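Local atomic coordinates of kinesin-like protein KIF19 (Mus musculus, PDB entry 5GSZ), a protein that walks toward microtubule plus ends and depolymerises microtubules at the tips of motile cilia, thereby regulating cilium length. Residues A[11-23]-A[67-80]. Numbering follows the deposited sequence.
Sequences QLMVALRVRPISV and FDVAFDFTATQEMV. With ADP (adenosine-5'-diphosphate), chain B.
Phe67 lies flat against Leu16. Leu16 CB sits over the ring centre, 3.6 Å from the centroid in a CH-pi contact, and CD1 touches CZ from the same side. Val14 CG1 meets the ring edge. Asp68 stands in for a strand carbonyl: OD2 accepts from Val14 N at 2.7 Å, nearly straight at 169°, through its anti lone pair. Chi1 of -67° sets the carboxylate beside its own backbone N, where OD2 faces the Val14 N-H. Val69 CG1 packs on Ala15 CB at 3.4 Å, and Val69 O accepts from Leu16 N. Phe71 pairs in parallel with Arg17 and bonds to the residues flanking it: N donates to Leu16 O, and O accepts from Val18 N at 2.6 Å. Asp72 OD1 accepts from Thr74 N in an Asx turn. Phe73 CB touches Pro20 CG at 3.5 Å. Gln77 OE1 takes both end nitrogens of Arg17 in the guanidinium plane, NH2 at 2.9 Å. The amide is turned 47° from that plane; NH1 comes nearly along the C=O axis, NH2 from above the carbonyl plane. Val80 CG2 lies between two flat groups, over the Arg17 guanidinium and over the Phe71 ring. Arg17, Arg19 and Pro20 line the ADP pocket. Strand 69-71 is outermost in the kinesin motor domain's central sheet. Strand 12-18 lies between it and 315-323, with helix 330-340 against Phe67 and Leu16 and helix 77-84 against Phe71.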
# COMPACT_ATOMS: atom_id res chain seq x y z
N GLN A 11 -5.94 3.86 14.62
CA GLN A 11 -5.07 4.98 14.24
C GLN A 11 -4.66 4.92 12.77
O GLN A 11 -3.99 3.98 12.34
CB GLN A 11 -3.82 5.01 15.11
CG GLN A 11 -2.85 6.13 14.76
CD GLN A 11 -3.50 7.51 14.84
OE1 GLN A 11 -4.35 7.75 15.69
NE2 GLN A 11 -3.07 8.42 13.96
N LEU A 12 -5.02 5.95 12.01
CA LEU A 12 -4.79 5.98 10.57
C LEU A 12 -3.99 7.21 10.18
O LEU A 12 -4.24 8.31 10.69
CB LEU A 12 -6.09 5.98 9.80
CG LEU A 12 -5.94 6.36 8.33
CD1 LEU A 12 -5.26 5.24 7.56
CD2 LEU A 12 -7.28 6.71 7.74
N MET A 13 -3.04 7.02 9.26
CA MET A 13 -2.32 8.11 8.63
C MET A 13 -2.49 8.05 7.12
O MET A 13 -2.34 6.97 6.52
CB MET A 13 -0.83 8.09 8.95
CG MET A 13 -0.11 8.93 7.89
SD MET A 13 1.56 9.47 8.14
CE MET A 13 2.35 8.39 6.97
N VAL A 14 -2.75 9.20 6.51
CA VAL A 14 -2.82 9.33 5.06
C VAL A 14 -1.71 10.27 4.60
O VAL A 14 -1.52 11.36 5.17
CB VAL A 14 -4.20 9.84 4.63
CG1 VAL A 14 -4.26 9.98 3.13
CG2 VAL A 14 -5.26 8.89 5.15
N ALA A 15 -0.97 9.85 3.58
CA ALA A 15 0.10 10.66 3.01
C ALA A 15 -0.19 10.85 1.53
O ALA A 15 -0.85 10.00 0.91
CB ALA A 15 1.47 10.00 3.23
N LEU A 16 0.27 11.96 0.95
CA LEU A 16 0.15 12.12 -0.50
C LEU A 16 1.51 12.42 -1.10
O LEU A 16 2.21 13.33 -0.64
CB LEU A 16 -0.84 13.22 -0.90
CG LEU A 16 -1.11 13.00 -2.41
CD1 LEU A 16 -2.60 12.90 -2.74
CD2 LEU A 16 -0.40 14.01 -3.31
N ARG A 17 1.88 11.65 -2.13
CA ARG A 17 3.13 11.82 -2.86
C ARG A 17 2.86 12.25 -4.29
O ARG A 17 2.14 11.57 -5.02
CB ARG A 17 3.94 10.53 -2.87
CG ARG A 17 5.36 10.71 -3.39
CD ARG A 17 6.14 9.46 -3.12
NE ARG A 17 7.55 9.64 -3.38
CZ ARG A 17 8.44 8.68 -3.19
NH1 ARG A 17 8.04 7.50 -2.76
NH2 ARG A 17 9.72 8.90 -3.45
N VAL A 18 3.47 13.37 -4.68
CA VAL A 18 3.47 13.84 -6.06
C VAL A 18 4.77 13.40 -6.72
O VAL A 18 5.86 13.77 -6.27
CB VAL A 18 3.32 15.36 -6.13
CG1 VAL A 18 3.00 15.77 -7.55
CG2 VAL A 18 2.26 15.85 -5.12
N ARG A 19 4.67 12.60 -7.76
CA ARG A 19 5.90 12.26 -8.45
C ARG A 19 6.28 13.41 -9.37
O ARG A 19 5.43 14.22 -9.73
CB ARG A 19 5.74 10.97 -9.24
CG ARG A 19 4.68 11.04 -10.31
CD ARG A 19 4.78 9.82 -11.19
NE ARG A 19 3.81 9.81 -12.29
CZ ARG A 19 3.85 10.64 -13.34
NH1 ARG A 19 4.79 11.58 -13.41
NH2 ARG A 19 2.95 10.55 -14.31
N PRO A 20 7.55 13.52 -9.76
CA PRO A 20 7.90 14.51 -10.78
C PRO A 20 7.13 14.27 -12.07
O PRO A 20 6.74 13.15 -12.39
CB PRO A 20 9.40 14.29 -10.99
CG PRO A 20 9.85 13.61 -9.74
CD PRO A 20 8.71 12.78 -9.27
N ILE A 21 6.93 15.36 -12.82
CA ILE A 21 6.31 15.24 -14.14
C ILE A 21 7.22 14.45 -15.09
O ILE A 21 8.45 14.46 -14.98
CB ILE A 21 5.96 16.63 -14.70
CG1 ILE A 21 5.09 16.47 -15.96
CG2 ILE A 21 7.23 17.44 -14.98
CD1 ILE A 21 4.22 17.64 -16.25
N SER A 22 6.60 13.74 -16.03
CA SER A 22 7.33 12.85 -16.92
C SER A 22 7.46 13.46 -18.30
O SER A 22 6.63 14.27 -18.73
CB SER A 22 6.64 11.49 -17.03
OG SER A 22 5.46 11.57 -17.80
N VAL A 23 8.53 13.07 -19.00
CA VAL A 23 8.73 13.52 -20.37
C VAL A 23 7.50 13.23 -21.22
O VAL A 23 6.98 14.12 -21.90
CB VAL A 23 9.99 12.86 -20.97
CG1 VAL A 23 10.07 13.13 -22.47
CG2 VAL A 23 11.24 13.36 -20.28
N PHE A 67 -3.47 16.61 4.10
CA PHE A 67 -3.07 15.25 4.40
C PHE A 67 -2.18 15.28 5.63
O PHE A 67 -1.63 16.33 5.99
CB PHE A 67 -2.30 14.61 3.24
CG PHE A 67 -3.03 14.64 1.93
CD1 PHE A 67 -3.87 13.60 1.57
CD2 PHE A 67 -2.87 15.71 1.06
CE1 PHE A 67 -4.54 13.63 0.38
CE2 PHE A 67 -3.54 15.74 -0.14
CZ PHE A 67 -4.37 14.70 -0.48
N ASP A 68 -2.02 14.12 6.26
CA ASP A 68 -1.10 14.03 7.39
C ASP A 68 0.31 14.45 6.98
O ASP A 68 1.01 15.10 7.76
CB ASP A 68 -1.10 12.62 7.96
CG ASP A 68 -2.41 12.27 8.59
OD1 ASP A 68 -2.89 13.09 9.40
OD2 ASP A 68 -2.99 11.23 8.24
N VAL A 69 0.73 14.11 5.77
CA VAL A 69 2.03 14.53 5.26
C VAL A 69 1.96 14.55 3.75
O VAL A 69 1.20 13.79 3.13
CB VAL A 69 3.15 13.62 5.80
CG1 VAL A 69 2.93 12.19 5.38
CG2 VAL A 69 4.54 14.13 5.38
N ALA A 70 2.76 15.42 3.14
CA ALA A 70 2.81 15.57 1.70
C ALA A 70 4.25 15.44 1.23
O ALA A 70 5.19 15.72 1.98
CB ALA A 70 2.23 16.92 1.28
N PHE A 71 4.43 14.98 -0.02
CA PHE A 71 5.76 14.85 -0.61
C PHE A 71 5.68 15.17 -2.10
O PHE A 71 4.79 14.66 -2.78
CB PHE A 71 6.34 13.44 -0.46
CG PHE A 71 6.23 12.84 0.92
CD1 PHE A 71 7.10 13.20 1.93
CD2 PHE A 71 5.28 11.84 1.18
CE1 PHE A 71 7.00 12.61 3.19
CE2 PHE A 71 5.18 11.24 2.43
CZ PHE A 71 6.03 11.62 3.44
N ASP A 72 6.62 15.97 -2.60
CA ASP A 72 6.86 16.09 -4.04
C ASP A 72 8.32 15.74 -4.34
O ASP A 72 9.04 15.24 -3.48
CB ASP A 72 6.47 17.48 -4.57
CG ASP A 72 7.34 18.60 -4.02
OD1 ASP A 72 8.47 18.36 -3.54
OD2 ASP A 72 6.87 19.76 -4.09
N PHE A 73 8.75 16.06 -5.57
CA PHE A 73 10.07 15.63 -6.07
C PHE A 73 11.22 16.00 -5.13
O PHE A 73 12.31 15.45 -5.27
CB PHE A 73 10.36 16.24 -7.44
CG PHE A 73 10.49 17.75 -7.42
CD1 PHE A 73 9.38 18.55 -7.21
CD2 PHE A 73 11.73 18.35 -7.58
CE1 PHE A 73 9.48 19.92 -7.18
CE2 PHE A 73 11.85 19.74 -7.56
CZ PHE A 73 10.72 20.52 -7.36
N THR A 74 11.00 16.91 -4.19
CA THR A 74 12.06 17.25 -3.25
C THR A 74 12.34 16.12 -2.27
O THR A 74 13.48 15.94 -1.85
CB THR A 74 11.71 18.53 -2.49
OG1 THR A 74 10.49 18.34 -1.77
CG2 THR A 74 11.54 19.67 -3.47
N ALA A 75 11.32 15.36 -1.88
CA ALA A 75 11.52 14.30 -0.91
C ALA A 75 12.34 13.16 -1.50
O ALA A 75 12.19 12.80 -2.67
CB ALA A 75 10.18 13.77 -0.40
N THR A 76 13.21 12.59 -0.68
CA THR A 76 13.96 11.42 -1.10
C THR A 76 13.22 10.15 -0.68
O THR A 76 12.22 10.19 0.04
CB THR A 76 15.37 11.43 -0.50
OG1 THR A 76 15.31 10.97 0.85
CG2 THR A 76 15.91 12.86 -0.50
N GLN A 77 13.71 9.01 -1.15
CA GLN A 77 13.15 7.75 -0.69
C GLN A 77 13.23 7.64 0.83
O GLN A 77 12.22 7.37 1.49
CB GLN A 77 13.85 6.57 -1.39
CG GLN A 77 13.51 6.47 -2.88
CD GLN A 77 12.14 5.85 -3.18
OE1 GLN A 77 11.10 6.42 -2.87
NE2 GLN A 77 12.15 4.69 -3.84
N GLU A 78 14.40 7.92 1.43
CA GLU A 78 14.50 7.77 2.88
C GLU A 78 13.62 8.75 3.64
O GLU A 78 13.18 8.45 4.75
CB GLU A 78 15.94 7.92 3.37
CG GLU A 78 16.66 6.57 3.59
CD GLU A 78 16.58 6.01 5.01
OE1 GLU A 78 17.04 4.86 5.23
OE2 GLU A 78 16.09 6.72 5.92
N MET A 79 13.35 9.93 3.08
CA MET A 79 12.50 10.87 3.80
C MET A 79 11.06 10.40 3.80
O MET A 79 10.34 10.54 4.80
CB MET A 79 12.61 12.26 3.18
CG MET A 79 14.00 12.84 3.14
SD MET A 79 13.99 14.45 2.34
CE MET A 79 15.75 14.83 2.40
N VAL A 80 10.61 9.84 2.67
CA VAL A 80 9.30 9.22 2.62
C VAL A 80 9.21 8.10 3.64
O VAL A 80 8.22 7.99 4.38
CB VAL A 80 8.99 8.71 1.19
CG1 VAL A 80 7.92 7.64 1.24
CG2 VAL A 80 8.52 9.86 0.34
PB ADP B . 2.80 2.52 -10.34
O1B ADP B . 3.57 1.51 -9.52
O2B ADP B . 1.86 3.32 -9.46
O3B ADP B . 2.25 2.00 -11.63
PA ADP B . 5.46 3.15 -10.95
O1A ADP B . 6.19 3.64 -9.73
O2A ADP B . 5.50 1.71 -11.36
O3A ADP B . 3.90 3.59 -10.85
O5' ADP B . 5.99 3.91 -12.26
C5' ADP B . 6.31 5.29 -12.33
C4' ADP B . 7.58 5.41 -13.13
O4' ADP B . 8.19 6.64 -12.74
C3' ADP B . 8.54 4.33 -12.69
O3' ADP B . 9.48 4.18 -13.76
C2' ADP B . 9.20 4.91 -11.46
O2' ADP B . 10.56 4.48 -11.35
C1' ADP B . 9.14 6.42 -11.70
N9 ADP B . 8.72 7.17 -10.50
C8 ADP B . 7.54 7.04 -9.84
N7 ADP B . 7.46 7.88 -8.78
C5 ADP B . 8.61 8.57 -8.74
C6 ADP B . 9.18 9.60 -7.87
N6 ADP B . 8.48 10.08 -6.81
N1 ADP B . 10.42 10.05 -8.17
C2 ADP B . 11.11 9.58 -9.23
N3 ADP B . 10.66 8.63 -10.05
C4 ADP B . 9.44 8.10 -9.87